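Local structure of probable aminotransferase (Pseudomonas aeruginosa, 5YKR) at residues E172-V184 with V194-N206. The protein is a probable aminotransferase of the class-III family, a pyridoxal-phosphate enzyme that carries its cofactor covalently bound and assembles from two copies of the chain. Residues are numbered along the deposited sequence; the frame is centred on the assembly and turned at random.
Sequences ESQVEFDAAGRMV and VRHATTTRLVEFN
A small beta hairpin, strands 175-177 and 183-184, packs its apolar face through Val175, Phe177 and Met183 against strand 200-203, the outermost strand, within this chain, of the large mixed sheet. Leu202 lies at the middle of the contact: its CD2 sits over the middle of the Phe177 ring, 3.6 Å from the centroid and only 2° off the normal, a CH-pi contact that suits leucine, whose branched end can lay one methyl on a broad flat face while the other, CD1, meets Val175 CG2 at 3.8 Å. Met183 SD lies 3.9 Å from Leu202 CB. Met183 runs extended from the backbone and bends at its last torsion (chi3 68°), which brings CE to 3.3 Å from Thr200 O. Val175 CG1 covers one face of the His196 imidazole, 3.6 Å from its centroid, and Val194 CG1 covers the opposite face, so the ring is sandwiched between two valines, which restrict its rotation about chi2. One direct hydrogen bond crosses: Thr200 OG1 donates to Glu172 O at 2.7 Å, in the carbonyl plane on a lone pair, giving a buried hydroxyl an acceptor. Glu172 itself turns its carboxylate to Arg151. Strand 200-203 pairs in parallel with strand 158-162, and Val203 packs on helix 208-215.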
ATOM      1  N   GLU A 172      -9.480   8.274  -9.763  1.00 13.26           N
ATOM      2  CA  GLU A 172      -9.991   9.581 -10.218  1.00 14.90           C
ATOM      3  C   GLU A 172      -9.017  10.314 -11.137  1.00 12.69           C
ATOM      4  O   GLU A 172      -9.435  11.206 -11.879  1.00 15.01           O
ATOM      5  CB  GLU A 172     -10.300  10.546  -9.066  1.00 19.90           C
ATOM      6  CG  GLU A 172     -11.179  10.072  -7.995  1.00 25.22           C
ATOM      7  CD  GLU A 172     -10.333   9.594  -6.846  1.00 27.12           C
ATOM      8  OE1 GLU A 172      -9.656   8.566  -7.084  1.00 26.40           O
ATOM      9  OE2 GLU A 172     -10.336  10.227  -5.759  1.00 31.39           O
ATOM     10  N   SER A 173      -7.728   9.962 -11.070  1.00 10.27           N
ATOM     11  CA  SER A 173      -6.741  10.615 -11.912  1.00  9.41           C
ATOM     12  C   SER A 173      -6.565   9.996 -13.284  1.00  9.83           C
ATOM     13  O   SER A 173      -5.837  10.546 -14.117  1.00 10.79           O
ATOM     14  CB  SER A 173      -5.341  10.596 -11.226  1.00 10.71           C
ATOM     15  OG  SER A 173      -4.758   9.282 -11.193  1.00 10.36           O
ATOM     16  N   GLN A 174      -7.201   8.841 -13.517  1.00  9.87           N
ATOM     17  CA  GLN A 174      -6.933   7.997 -14.700  1.00  9.47           C
ATOM     18  C   GLN A 174      -7.808   8.466 -15.880  1.00  9.41           C
ATOM     19  O   GLN A 174      -8.663   7.742 -16.379  1.00  9.61           O
ATOM     20  CB  GLN A 174      -7.166   6.533 -14.412  1.00  9.49           C
ATOM     21  CG  GLN A 174      -6.415   5.975 -13.202  1.00  9.88           C
ATOM     22  CD  GLN A 174      -4.955   5.689 -13.403  1.00 10.02           C
ATOM     23  OE1 GLN A 174      -4.352   6.109 -14.425  1.00 10.93           O
ATOM     24  NE2 GLN A 174      -4.349   4.944 -12.454  1.00 11.03           N
ATOM     25  N   VAL A 175      -7.498   9.675 -16.350  1.00  9.76           N
ATOM     26  CA  VAL A 175      -8.236  10.354 -17.413  1.00  9.42           C
ATOM     27  C   VAL A 175      -7.243  10.956 -18.393  1.00 10.32           C
ATOM     28  O   VAL A 175      -6.074  11.170 -18.053  1.00 11.10           O
ATOM     29  CB  VAL A 175      -9.194  11.441 -16.900  1.00 10.88           C
ATOM     30  CG1 VAL A 175     -10.363  10.816 -16.143  1.00 11.87           C
ATOM     31  CG2 VAL A 175      -8.460  12.452 -16.056  1.00 11.21           C
ATOM     32  N   GLU A 176      -7.729  11.255 -19.599  1.00  9.17           N
ATOM     33  CA  GLU A 176      -6.950  11.977 -20.621  1.00  9.78           C
ATOM     34  C   GLU A 176      -7.912  12.785 -21.468  1.00  9.89           C
ATOM     35  O   GLU A 176      -9.126  12.591 -21.409  1.00 10.07           O
ATOM     36  CB  GLU A 176      -6.144  11.019 -21.495  1.00 10.79           C
ATOM     37  CG  GLU A 176      -6.986  10.166 -22.422  1.00 11.42           C
ATOM     38  CD  GLU A 176      -6.199   9.084 -23.126  1.00 13.25           C
ATOM     39  OE1 GLU A 176      -5.256   8.553 -22.538  1.00 15.00           O
ATOM     40  OE2 GLU A 176      -6.605   8.703 -24.275  1.00 19.41           O
ATOM     41  N   PHE A 177      -7.354  13.683 -22.281  1.00  9.77           N
ATOM     42  CA  PHE A 177      -8.174  14.377 -23.273  1.00 10.41           C
ATOM     43  C   PHE A 177      -8.197  13.543 -24.563  1.00 11.32           C
ATOM     44  O   PHE A 177      -7.148  13.124 -25.057  1.00 12.25           O
ATOM     45  CB  PHE A 177      -7.648  15.736 -23.583  1.00 10.37           C
ATOM     46  CG  PHE A 177      -7.928  16.788 -22.529  1.00 10.65           C
ATOM     47  CD1 PHE A 177      -9.234  17.053 -22.155  1.00 11.49           C
ATOM     48  CD2 PHE A 177      -6.926  17.542 -21.951  1.00 11.82           C
ATOM     49  CE1 PHE A 177      -9.522  18.002 -21.204  1.00 11.95           C
ATOM     50  CE2 PHE A 177      -7.215  18.488 -21.022  1.00 11.96           C
ATOM     51  CZ  PHE A 177      -8.516  18.727 -20.648  1.00 11.57           C
ATOM     52  N   ASP A 178      -9.390  13.405 -25.149  1.00 11.33           N
ATOM     53  CA  ASP A 178      -9.531  12.814 -26.479  1.00 11.95           C
ATOM     54  C   ASP A 178      -9.304  13.908 -27.546  1.00 12.34           C
ATOM     55  O   ASP A 178      -8.985  15.040 -27.230  1.00 12.99           O
ATOM     56  CB  ASP A 178     -10.857  12.049 -26.613  1.00 12.38           C
ATOM     57  CG  ASP A 178     -12.064  12.941 -26.727  1.00 12.74           C
ATOM     58  OD1 ASP A 178     -11.920  14.175 -26.837  1.00 12.82           O
ATOM     59  OD2 ASP A 178     -13.180  12.352 -26.730  1.00 16.05           O
ATOM     60  N   ALA A 179      -9.479  13.546 -28.800  1.00 14.01           N
ATOM     61  CA  ALA A 179      -9.236  14.456 -29.925  1.00 14.55           C
ATOM     62  C   ALA A 179     -10.141  15.686 -29.915  1.00 13.08           C
ATOM     63  O   ALA A 179      -9.813  16.723 -30.546  1.00 16.14           O
ATOM     64  CB  ALA A 179      -9.410  13.684 -31.236  1.00 16.99           C
ATOM     65  N   ALA A 180     -11.310  15.551 -29.284  1.00 10.88           N
ATOM     66  CA  ALA A 180     -12.269  16.647 -29.183  1.00 10.48           C
ATOM     67  C   ALA A 180     -12.052  17.505 -27.939  1.00 10.06           C
ATOM     68  O   ALA A 180     -12.821  18.452 -27.731  1.00 11.17           O
ATOM     69  CB  ALA A 180     -13.706  16.107 -29.209  1.00 11.53           C
ATOM     70  N   GLY A 181     -11.062  17.186 -27.096  1.00 10.76           N
ATOM     71  CA  GLY A 181     -10.888  17.911 -25.854  1.00 11.64           C
ATOM     72  C   GLY A 181     -11.814  17.469 -24.745  1.00 10.66           C
ATOM     73  O   GLY A 181     -11.984  18.175 -23.759  1.00 11.88           O
ATOM     74  N   ARG A 182     -12.414  16.281 -24.901  1.00 10.32           N
ATOM     75  CA  ARG A 182     -13.298  15.721 -23.891  1.00 10.70           C
ATOM     76  C   ARG A 182     -12.453  14.903 -22.926  1.00  9.81           C
ATOM     77  O   ARG A 182     -11.503  14.218 -23.330  1.00 11.20           O
ATOM     78  CB  ARG A 182     -14.308  14.783 -24.519  1.00 14.40           C
ATOM     79  CG  ARG A 182     -15.379  14.301 -23.595  1.00 21.02           C
ATOM     80  CD  ARG A 182     -16.436  13.430 -24.306  1.00 24.34           C
ATOM     81  NE  ARG A 182     -17.553  13.226 -23.393  1.00 25.68           N
ATOM     82  CZ  ARG A 182     -18.697  13.923 -23.413  1.00 24.94           C
ATOM     83  NH1 ARG A 182     -18.994  14.856 -24.377  1.00 21.24           N
ATOM     84  NH2 ARG A 182     -19.609  13.646 -22.488  1.00 27.97           N
ATOM     85  N   MET A 183     -12.803  14.973 -21.630  1.00 10.70           N
ATOM     86  CA  MET A 183     -12.170  14.114 -20.630  1.00 11.12           C
ATOM     87  C   MET A 183     -12.731  12.720 -20.729  1.00 11.48           C
ATOM     88  O   MET A 183     -13.955  12.527 -20.560  1.00 13.62           O
ATOM     89  CB  MET A 183     -12.455  14.706 -19.250  1.00 11.86           C
ATOM     90  CG  MET A 183     -11.815  13.903 -18.125  1.00 12.61           C
ATOM     91  SD  MET A 183     -12.177  14.510 -16.484  1.00 12.48           S
ATOM     92  CE  MET A 183     -13.947  14.167 -16.329  1.00 13.96           C
ATOM     93  N   VAL A 184     -11.859  11.751 -20.965  1.00 10.94           N
ATOM     94  CA  VAL A 184     -12.226  10.355 -21.126  1.00 12.01           C
ATOM     95  C   VAL A 184     -11.283   9.482 -20.286  1.00 11.08           C
ATOM     96  O   VAL A 184     -10.237   9.971 -19.821  1.00 10.69           O
ATOM     97  CB  VAL A 184     -12.174   9.913 -22.627  1.00 12.79           C
ATOM     98  CG1 VAL A 184     -13.161  10.722 -23.459  1.00 15.67           C
ATOM     99  CG2 VAL A 184     -10.796   9.933 -23.211  1.00 12.69           C
ATOM    100  N   VAL A 194     -16.183   4.003 -12.151  1.00 22.46           N
ATOM    101  CA  VAL A 194     -16.143   5.452 -11.852  1.00 23.50           C
ATOM    102  C   VAL A 194     -16.740   6.150 -13.091  1.00 21.63           C
ATOM    103  O   VAL A 194     -16.400   5.783 -14.209  1.00 20.23           O
ATOM    104  CB  VAL A 194     -14.677   5.958 -11.668  1.00 27.86           C
ATOM    105  CG1 VAL A 194     -14.632   7.474 -11.425  1.00 26.93           C
ATOM    106  CG2 VAL A 194     -13.931   5.198 -10.562  1.00 24.94           C
ATOM    107  N   ARG A 195     -17.629   7.139 -12.897  1.00 22.00           N
ATOM    108  CA  ARG A 195     -17.971   8.099 -13.937  1.00 21.96           C
ATOM    109  C   ARG A 195     -17.131   9.349 -13.641  1.00 17.04           C
ATOM    110  O   ARG A 195     -17.461  10.124 -12.743  1.00 16.96           O
ATOM    111  CB  ARG A 195     -19.475   8.434 -13.927  1.00 30.02           C
ATOM    112  CG  ARG A 195     -20.282   7.672 -14.984  1.00 39.08           C
ATOM    113  CD  ARG A 195     -21.646   8.339 -15.314  1.00 43.41           C
ATOM    114  NE  ARG A 195     -21.602   9.796 -15.607  1.00 46.92           N
ATOM    115  CZ  ARG A 195     -22.209  10.764 -14.902  1.00 47.57           C
ATOM    116  NH1 ARG A 195     -22.970  10.488 -13.834  1.00 43.58           N
ATOM    117  NH2 ARG A 195     -22.069  12.032 -15.285  1.00 48.36           N
ATOM    118  N   HIS A 196     -16.063   9.556 -14.415  1.00 15.62           N
ATOM    119  CA  HIS A 196     -15.092  10.575 -14.022  1.00 12.64           C
ATOM    120  C   HIS A 196     -15.650  12.002 -14.110  1.00 13.99           C
ATOM    121  O   HIS A 196     -15.148  12.892 -13.427  1.00 13.97           O
ATOM    122  CB  HIS A 196     -13.825  10.507 -14.848  1.00 12.70           C
ATOM    123  CG  HIS A 196     -12.996   9.303 -14.579  1.00 12.07           C
ATOM    124  ND1 HIS A 196     -11.979   9.249 -13.625  1.00 15.20           N
ATOM    125  CD2 HIS A 196     -12.988   8.102 -15.202  1.00 12.77           C
ATOM    126  CE1 HIS A 196     -11.452   8.036 -13.655  1.00 11.72           C
ATOM    127  NE2 HIS A 196     -12.037   7.332 -14.600  1.00 16.73           N
ATOM    128  N   ALA A 197     -16.700  12.233 -14.891  1.00 15.91           N
ATOM    129  CA  ALA A 197     -17.315  13.553 -14.858  1.00 17.82           C
ATOM    130  C   ALA A 197     -17.815  13.953 -13.455  1.00 17.55           C
ATOM    131  O   ALA A 197     -17.954  15.148 -13.164  1.00 20.65           O
ATOM    132  CB  ALA A 197     -18.466  13.608 -15.858  1.00 19.96           C
ATOM    133  N   THR A 198     -18.088  12.978 -12.595  1.00 15.84           N
ATOM    134  CA  THR A 198     -18.544  13.260 -11.252  1.00 17.09           C
ATOM    135  C   THR A 198     -17.424  13.470 -10.237  1.00 16.41           C
ATOM    136  O   THR A 198     -17.661  14.010  -9.169  1.00 20.17           O
ATOM    137  CB  THR A 198     -19.500  12.166 -10.725  1.00 21.23           C
ATOM    138  OG1 THR A 198     -18.761  11.007 -10.349  1.00 23.48           O
ATOM    139  CG2 THR A 198     -20.578  11.804 -11.772  1.00 20.86           C
ATOM    140  N   THR A 199     -16.199  13.024 -10.564  1.00 14.46           N
ATOM    141  CA  THR A 199     -15.069  13.079  -9.636  1.00 14.19           C
ATOM    142  C   THR A 199     -13.940  14.015 -10.012  1.00 12.71           C
ATOM    143  O   THR A 199     -13.138  14.372  -9.145  1.00 13.55           O
ATOM    144  CB  THR A 199     -14.427  11.685  -9.477  1.00 15.38           C
ATOM    145  OG1 THR A 199     -13.980  11.208 -10.733  1.00 16.31           O
ATOM    146  CG2 THR A 199     -15.449  10.682  -8.953  1.00 19.61           C
ATOM    147  N   THR A 200     -13.838  14.396 -11.282  1.00 11.72           N
ATOM    148  CA  THR A 200     -12.613  14.939 -11.813  1.00 11.24           C
ATOM    149  C   THR A 200     -12.867  16.072 -12.801  1.00 12.11           C
ATOM    150  O   THR A 200     -13.796  15.995 -13.613  1.00 13.65           O
ATOM    151  CB  THR A 200     -11.815  13.816 -12.530  1.00 11.28           C
ATOM    152  OG1 THR A 200     -11.771  12.645 -11.707  1.00 12.14           O
ATOM    153  CG2 THR A 200     -10.443  14.247 -12.976  1.00 10.78           C
ATOM    154  N   ARG A 201     -12.012  17.107 -12.711  1.00 10.29           N
ATOM    155  CA  ARG A 201     -11.890  18.128 -13.750  1.00 10.96           C
ATOM    156  C   ARG A 201     -10.461  18.050 -14.280  1.00 11.04           C
ATOM    157  O   ARG A 201      -9.499  18.014 -13.513  1.00 15.28           O
ATOM    158  CB  ARG A 201     -12.282  19.511 -13.287  1.00 11.52           C
ATOM    159  CG  ARG A 201     -13.757  19.639 -12.929  1.00 12.37           C
ATOM    160  CD  ARG A 201     -14.117  21.080 -12.517  1.00 12.77           C
ATOM    161  NE  ARG A 201     -15.536  21.221 -12.163  1.00 12.54           N
ATOM    162  CZ  ARG A 201     -16.516  21.262 -13.060  1.00 12.44           C
ATOM    163  NH1 ARG A 201     -16.257  21.243 -14.382  1.00 11.84           N
ATOM    164  NH2 ARG A 201     -17.750  21.351 -12.659  1.00 12.87           N
ATOM    165  N   LEU A 202     -10.323  17.945 -15.587  1.00 10.73           N
ATOM    166  CA  LEU A 202      -9.020  17.803 -16.246  1.00 10.10           C
ATOM    167  C   LEU A 202      -8.610  19.101 -16.912  1.00 10.49           C
ATOM    168  O   LEU A 202      -9.425  19.772 -17.567  1.00 10.94           O
ATOM    169  CB  LEU A 202      -9.093  16.687 -17.248  1.00 10.37           C
ATOM    170  CG  LEU A 202      -7.800  16.289 -17.934  1.00 11.13           C
ATOM    171  CD1 LEU A 202      -6.762  15.788 -16.919  1.00 11.61           C
ATOM    172  CD2 LEU A 202      -8.014  15.247 -19.068  1.00 10.92           C
ATOM    173  N   VAL A 203      -7.352  19.466 -16.743  1.00 10.76           N
ATOM    174  CA  VAL A 203      -6.736  20.631 -17.344  1.00 13.10           C
ATOM    175  C   VAL A 203      -5.376  20.262 -17.903  1.00 11.79           C
ATOM    176  O   VAL A 203      -4.772  19.292 -17.435  1.00 11.59           O
ATOM    177  CB  VAL A 203      -6.618  21.751 -16.253  1.00 17.56           C
ATOM    178  CG1 VAL A 203      -6.142  23.030 -16.802  1.00 21.28           C
ATOM    179  CG2 VAL A 203      -7.959  21.963 -15.520  1.00 17.83           C
ATOM    180  N   GLU A 204      -4.873  20.992 -18.878  1.00 12.39           N
ATOM    181  CA  GLU A 204      -3.454  20.861 -19.257  1.00 12.57           C
ATOM    182  C   GLU A 204      -2.607  21.658 -18.262  1.00 12.27           C
ATOM    183  O   GLU A 204      -3.008  22.738 -17.771  1.00 12.45           O
ATOM    184  CB  GLU A 204      -3.161  21.408 -20.664  1.00 14.08           C
ATOM    185  CG  GLU A 204      -3.652  20.553 -21.815  1.00 15.50           C
ATOM    186  CD  GLU A 204      -2.969  19.230 -22.015  1.00 14.47           C
ATOM    187  OE1 GLU A 204      -1.939  18.910 -21.393  1.00 15.50           O
ATOM    188  OE2 GLU A 204      -3.507  18.446 -22.825  1.00 15.06           O
ATOM    189  N   PHE A 205      -1.405  21.143 -18.008  1.00 12.53           N
ATOM    190  CA  PHE A 205      -0.376  21.900 -17.238  1.00 13.13           C
ATOM    191  C   PHE A 205      -0.087  23.220 -17.947  1.00 13.44           C
ATOM    192  O   PHE A 205      -0.293  23.346 -19.175  1.00 13.52           O
ATOM    193  CB  PHE A 205       0.874  21.035 -17.139  1.00 13.29           C
ATOM    194  CG  PHE A 205       1.795  21.287 -15.975  1.00 12.87           C
ATOM    195  CD1 PHE A 205       1.384  21.099 -14.689  1.00 12.97           C
ATOM    196  CD2 PHE A 205       3.177  21.532 -16.195  1.00 14.29           C
ATOM    197  CE1 PHE A 205       2.250  21.237 -13.633  1.00 13.49           C
ATOM    198  CE2 PHE A 205       4.053  21.627 -15.137  1.00 14.24           C
ATOM    199  CZ  PHE A 205       3.582  21.502 -13.846  1.00 14.29           C
ATOM    200  N   ASN A 206       0.370  24.225 -17.201  1.00 12.72           N
ATOM    201  CA  ASN A 206       0.797  25.493 -17.789  1.00 14.00           C
ATOM    202  C   ASN A 206      -0.337  26.246 -18.508  1.00 14.92           C
ATOM    203  O   ASN A 206      -0.125  26.911 -19.548  1.00 17.10           O
ATOM    204  CB  ASN A 206       2.020  25.290 -18.704  1.00 14.38           C
ATOM    205  CG  ASN A 206       3.256  24.949 -17.927  1.00 13.94           C
ATOM    206  OD1 ASN A 206       3.424  25.455 -16.811  1.00 15.11           O
ATOM    207  ND2 ASN A 206       4.138  24.134 -18.508  1.00 14.45           N
TER
HETATM  208  O   HOH W   1      -9.952   5.153 -16.045  1.00 11.71           O